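Local coordinates for protein pyridoxal kinase (Lactobacillus plantarum, PDB 3H74) that probably phosphorylates pyridoxal with ATP to give pyridoxal 5'-phosphate, as a vitamin B6 kinase of the ribokinase clan, at residues 83-86 / 87-90; 93-96 / 97-101. One frame throughout, in Å; residues are numbered along the deposited sequence.

In the fold
Contact 1 (83-86 / 87-90) and contact 2 (93-96 / 97-101) lie at the two ends of helix 86-98, with centres about 15 Å apart. This helix connects the parallel strands 77-80 and 103-106 of the main sheet in a beta-alpha-beta crossover. Both contacts are partly buried, each with an inner side against the protein body and an exposed outer side. Contact 1 starts the helix: a serine caps an amide, and V83, L88 and C89 pack beneath. Contact 2 ends it, where a water joins L96 O to L101 N as the helical bonding ends, glutamines approach a tyrosine ring, and two leucines meet near strand 77-80. Helix 122-131 borders both.

Contact 1: residues 83-86 / 87-90; sequences VGSV and ALCQ
S85 and L88 meet where the loop after strand 77-80 turns into helix 86-98, their CA atoms 5.4 Å apart. The first full helical turns are closed by C89 N bonding to S85 O at 3.1 Å and Q90 N to V86 O at 3.0 Å. G84, with phi 113°, leads into this turn at backbone angles where a CB would jam against the carbonyl O of V83. S85 is the N-cap: its OG accepts from L88 N at 3.3 Å, with an N-H...O angle of 159°. A chi1 of 70° tucks that hydroxyl between its own N and carbonyl carbon, within reach of the amide. With alanine in place of S85, L88 N would probably lose its side-chain acceptor and the first turn would be less well fixed. Inside, V83 CG1 lies 3.5 Å from L88 CB and 3.9 Å from C89 SG, and V83 and C89 both touch Y124 of helix 122-131. On the outer side the amide of Q90 reaches back, its NE2 3.5 Å from V86 CG1. Serine thus suits the cap because its short hydroxyl gives L88 N a side-chain acceptor where no earlier helical turn exists, while the branched and small apolar residues fill the inner side.

Contact 2: residues 93-96 / 97-101; sequences TTYL and EQQTL
Q99 folds back beneath the ring of Y95 as helix 86-98 runs out. Its chain bends at chi2 (-42°), bringing the amide across one ring face with the two planes 22° apart; which end of that amide is N and which O is uncertain. Y95 holds CG opposite its own N (chi1 -179°), which swings the ring toward the C-terminal end, where the other glutamine also meets it. The extended Q98 chain brings NE2 to 3.8 Å from Y95 CD1, its amide steeply inclined to the ring, and NE2 finds its hydrogen bond on T69 OG1. Y95 also stacks on F65, an aromatic's broad surface serving several neighbours. This is the far end of the helix in a beta-alpha-beta crossover, from which the chain turns toward strand 103-106. E97 N still bonds T93 O at 3.2 Å, but Q99 N reaches L96 O at 3.0 Å from well above the carbonyl plane. A water donates to that same L96 O at 2.8 Å and accepts from L101 N at 3.1 Å, bridging the turn. On the inner side L96 CD2 touches L101 CD1 at 3.8 Å, and the branched, apolar leucines both pack on A78 of strand 77-80.

Contact 1: residues 83-86 / 87-90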
ATOM      1  N   VAL A  83       5.257  -3.721  -7.068  1.00  6.20           N
ATOM      2  CA  VAL A  83       6.370  -4.634  -7.347  1.00  7.29           C
ATOM      3  C   VAL A  83       6.796  -4.491  -8.812  1.00  7.52           C
ATOM      4  O   VAL A  83       7.903  -4.023  -9.099  1.00  8.01           O
ATOM      5  CB  VAL A  83       6.042  -6.100  -6.967  1.00  7.09           C
ATOM      6  CG1 VAL A  83       7.207  -7.001  -7.313  1.00  8.62           C
ATOM      7  CG2 VAL A  83       5.730  -6.208  -5.488  1.00  8.50           C
ATOM      8  N   GLY A  84       5.920  -4.884  -9.733  1.00  7.47           N
ATOM      9  CA  GLY A  84       6.101  -4.558 -11.147  1.00  8.84           C
ATOM     10  C   GLY A  84       6.386  -5.691 -12.103  1.00  9.57           C
ATOM     11  O   GLY A  84       6.266  -5.502 -13.311  1.00 10.21           O
ATOM     12  N   SER A  85       6.765  -6.852 -11.584  1.00  9.77           N
ATOM     13  CA  SER A  85       6.964  -8.032 -12.432  1.00 10.51           C
ATOM     14  C   SER A  85       6.643  -9.316 -11.695  1.00 10.70           C
ATOM     15  O   SER A  85       6.710  -9.375 -10.461  1.00  9.90           O
ATOM     16  CB  SER A  85       8.396  -8.079 -12.972  1.00 11.11           C
ATOM     17  OG  SER A  85       9.316  -8.361 -11.929  1.00 13.36           O
ATOM     18  N   VAL A  86       6.283 -10.344 -12.464  1.00 11.22           N
ATOM     19  CA  VAL A  86       5.965 -11.654 -11.917  1.00 11.54           C
ATOM     20  C   VAL A  86       7.169 -12.221 -11.165  1.00 11.75           C
ATOM     21  O   VAL A  86       7.031 -12.685 -10.031  1.00 11.40           O
ATOM     22  CB  VAL A  86       5.493 -12.631 -13.030  1.00 12.03           C
ATOM     23  CG1 VAL A  86       5.478 -14.062 -12.526  1.00 12.65           C
ATOM     24  CG2 VAL A  86       4.109 -12.237 -13.544  1.00 11.72           C
ATOM     25  N   ALA A  87       8.346 -12.156 -11.788  1.00 12.12           N
ATOM     26  CA  ALA A  87       9.561 -12.679 -11.170  1.00 12.21           C
ATOM     27  C   ALA A  87       9.831 -12.059  -9.802  1.00 11.76           C
ATOM     28  O   ALA A  87      10.159 -12.770  -8.852  1.00 11.38           O
ATOM     29  CB  ALA A  87      10.756 -12.478 -12.085  1.00 13.21           C
ATOM     30  N   LEU A  88       9.703 -10.737  -9.697  1.00 10.99           N
ATOM     31  CA  LEU A  88       9.933 -10.079  -8.412  1.00 10.34           C
ATOM     32  C   LEU A  88       8.867 -10.413  -7.368  1.00  9.97           C
ATOM     33  O   LEU A  88       9.195 -10.585  -6.197  1.00  9.85           O
ATOM     34  CB  LEU A  88      10.120  -8.566  -8.561  1.00 10.79           C
ATOM     35  CG  LEU A  88      11.454  -8.123  -9.173  1.00 11.55           C
ATOM     36  CD1 LEU A  88      11.583  -6.606  -9.139  1.00 14.20           C
ATOM     37  CD2 LEU A  88      12.645  -8.797  -8.477  1.00 12.08           C
ATOM     38  N   CYS A  89       7.605 -10.542  -7.781  1.00  9.87           N
ATOM     39  CA  CYS A  89       6.564 -11.007  -6.868  1.00 10.19           C
ATOM     40  C   CYS A  89       6.932 -12.358  -6.266  1.00 10.09           C
ATOM     41  O   CYS A  89       6.798 -12.573  -5.068  1.00  9.87           O
ATOM     42  CB  CYS A  89       5.224 -11.126  -7.585  1.00 10.37           C
ATOM     43  SG  CYS A  89       4.358  -9.568  -7.814  1.00 10.92           S
ATOM     44  N   GLN A  90       7.407 -13.263  -7.118  1.00 10.44           N
ATOM     45  CA  GLN A  90       7.796 -14.604  -6.681  1.00 10.88           C
ATOM     46  C   GLN A  90       8.979 -14.577  -5.719  1.00 10.50           C
ATOM     47  O   GLN A  90       8.966 -15.249  -4.695  1.00 10.87           O
ATOM     48  CB  GLN A  90       8.101 -15.490  -7.889  1.00 11.94           C
ATOM     49  CG  GLN A  90       6.881 -15.763  -8.753  1.00 13.65           C
ATOM     50  CD  GLN A  90       7.219 -16.420 -10.081  1.00 15.09           C
ATOM     51  OE1 GLN A  90       8.365 -16.409 -10.525  1.00 17.63           O
ATOM     52  NE2 GLN A  90       6.208 -16.985 -10.729  1.00 16.82           N
TER

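Contact 2: residues 93-96 / 97-101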
ATOM      1  N   THR A  93       7.781 -13.190  -2.392  1.00  9.44           N
ATOM      2  CA  THR A  93       6.927 -14.168  -1.712  1.00 10.35           C
ATOM      3  C   THR A  93       7.759 -15.183  -0.914  1.00 10.44           C
ATOM      4  O   THR A  93       7.504 -15.420   0.266  1.00 10.78           O
ATOM      5  CB  THR A  93       5.984 -14.896  -2.702  1.00 10.76           C
ATOM      6  OG1 THR A  93       5.146 -13.939  -3.363  1.00 11.18           O
ATOM      7  CG2 THR A  93       5.094 -15.903  -1.971  1.00 10.87           C
ATOM      8  N   THR A  94       8.780 -15.750  -1.548  1.00 11.09           N
ATOM      9  CA  THR A  94       9.576 -16.772  -0.862  1.00 11.48           C
ATOM     10  C   THR A  94      10.476 -16.175   0.223  1.00 11.09           C
ATOM     11  O   THR A  94      10.673 -16.793   1.276  1.00 11.42           O
ATOM     12  CB  THR A  94      10.413 -17.626  -1.817  1.00 12.11           C
ATOM     13  OG1 THR A  94      11.442 -16.818  -2.387  1.00 12.08           O
ATOM     14  CG2 THR A  94       9.546 -18.238  -2.919  1.00 13.02           C
ATOM     15  N   TYR A  95      10.989 -14.965  -0.009  1.00 10.63           N
ATOM     16  CA  TYR A  95      11.797 -14.302   1.010  1.00 10.55           C
ATOM     17  C   TYR A  95      10.986 -14.056   2.284  1.00 10.44           C
ATOM     18  O   TYR A  95      11.444 -14.329   3.394  1.00 10.30           O
ATOM     19  CB  TYR A  95      12.440 -12.998   0.511  1.00 10.41           C
ATOM     20  CG  TYR A  95      13.275 -12.387   1.597  1.00  9.95           C
ATOM     21  CD1 TYR A  95      14.486 -12.971   1.967  1.00  9.91           C
ATOM     22  CD2 TYR A  95      12.832 -11.270   2.312  1.00  9.83           C
ATOM     23  CE1 TYR A  95      15.251 -12.444   2.981  1.00  8.93           C
ATOM     24  CE2 TYR A  95      13.597 -10.736   3.334  1.00  9.44           C
ATOM     25  CZ  TYR A  95      14.798 -11.332   3.669  1.00  9.24           C
ATOM     26  OH  TYR A  95      15.546 -10.810   4.687  1.00 11.15           O
ATOM     27  N   LEU A  96       9.767 -13.555   2.113  1.00 10.65           N
ATOM     28  CA  LEU A  96       8.892 -13.290   3.253  1.00 11.21           C
ATOM     29  C   LEU A  96       8.584 -14.571   4.032  1.00 12.07           C
ATOM     30  O   LEU A  96       8.533 -14.560   5.264  1.00 11.67           O
ATOM     31  CB  LEU A  96       7.601 -12.612   2.794  1.00 11.25           C
ATOM     32  CG  LEU A  96       7.754 -11.216   2.182  1.00 10.87           C
ATOM     33  CD1 LEU A  96       6.429 -10.786   1.549  1.00 10.70           C
ATOM     34  CD2 LEU A  96       8.254 -10.183   3.192  1.00 11.52           C
ATOM     35  N   GLU A  97       8.395 -15.662   3.299  1.00 12.80           N
ATOM     36  CA  GLU A  97       8.130 -16.977   3.893  1.00 14.53           C
ATOM     37  C   GLU A  97       9.296 -17.478   4.758  1.00 15.04           C
ATOM     38  O   GLU A  97       9.076 -18.226   5.719  1.00 15.48           O
ATOM     39  CB  GLU A  97       7.777 -17.991   2.797  1.00 15.19           C
ATOM     40  CG  GLU A  97       7.371 -19.396   3.291  1.00 18.37           C
ATOM     41  CD  GLU A  97       6.273 -19.387   4.349  1.00 22.03           C
ATOM     42  OE1 GLU A  97       5.209 -18.765   4.127  1.00 24.16           O
ATOM     43  OE2 GLU A  97       6.475 -20.022   5.407  1.00 24.68           O
ATOM     44  N   GLN A  98      10.524 -17.063   4.427  1.00 15.13           N
ATOM     45  CA  GLN A  98      11.713 -17.406   5.227  1.00 15.78           C
ATOM     46  C   GLN A  98      11.724 -16.681   6.564  1.00 15.81           C
ATOM     47  O   GLN A  98      12.410 -17.095   7.499  1.00 15.92           O
ATOM     48  CB  GLN A  98      13.005 -17.020   4.502  1.00 15.57           C
ATOM     49  CG  GLN A  98      13.344 -17.772   3.238  1.00 17.23           C
ATOM     50  CD  GLN A  98      14.570 -17.180   2.544  1.00 16.91           C
ATOM     51  OE1 GLN A  98      14.761 -17.368   1.347  1.00 19.96           O
ATOM     52  NE2 GLN A  98      15.394 -16.451   3.294  1.00 18.38           N
ATOM     53  N   GLN A  99      11.000 -15.568   6.641  1.00 15.77           N
ATOM     54  CA  GLN A  99      10.994 -14.754   7.844  1.00 16.45           C
ATOM     55  C   GLN A  99       9.935 -15.240   8.829  1.00 16.56           C
ATOM     56  O   GLN A  99       9.149 -16.139   8.517  1.00 17.23           O
ATOM     57  CB  GLN A  99      10.776 -13.272   7.494  1.00 16.32           C
ATOM     58  CG  GLN A  99      11.623 -12.734   6.324  1.00 17.23           C
ATOM     59  CD  GLN A  99      13.076 -13.205   6.331  1.00 19.12           C
ATOM     60  OE1 GLN A  99      13.534 -13.849   5.383  1.00 19.72           O
ATOM     61  NE2 GLN A  99      13.804 -12.881   7.394  1.00 18.98           N
ATOM     62  N   THR A 100       9.940 -14.656  10.025  1.00 16.86           N
ATOM     63  CA  THR A 100       8.885 -14.876  11.010  1.00 17.64           C
ATOM     64  C   THR A 100       8.291 -13.513  11.365  1.00 17.04           C
ATOM     65  O   THR A 100       8.481 -12.992  12.466  1.00 17.96           O
ATOM     66  CB  THR A 100       9.413 -15.608  12.270  1.00 17.66           C
ATOM     67  OG1 THR A 100      10.117 -16.794  11.879  1.00 19.79           O
ATOM     68  CG2 THR A 100       8.262 -16.003  13.198  1.00 18.51           C
ATOM     69  N   LEU A 101       7.583 -12.929  10.403  1.00 16.59           N
ATOM     70  CA  LEU A 101       7.040 -11.587  10.561  1.00 15.32           C
ATOM     71  C   LEU A 101       5.833 -11.574  11.476  1.00 15.02           C
ATOM     72  O   LEU A 101       4.975 -12.451  11.399  1.00 15.81           O
ATOM     73  CB  LEU A 101       6.648 -11.006   9.200  1.00 15.28           C
ATOM     74  CG  LEU A 101       7.745 -10.832   8.150  1.00 13.91           C
ATOM     75  CD1 LEU A 101       7.094 -10.535   6.815  1.00 14.70           C
ATOM     76  CD2 LEU A 101       8.740  -9.738   8.527  1.00 14.81           C
TER
HETATM   77  O   HOH W   1       7.111 -14.184   7.610  1.00 23.71           O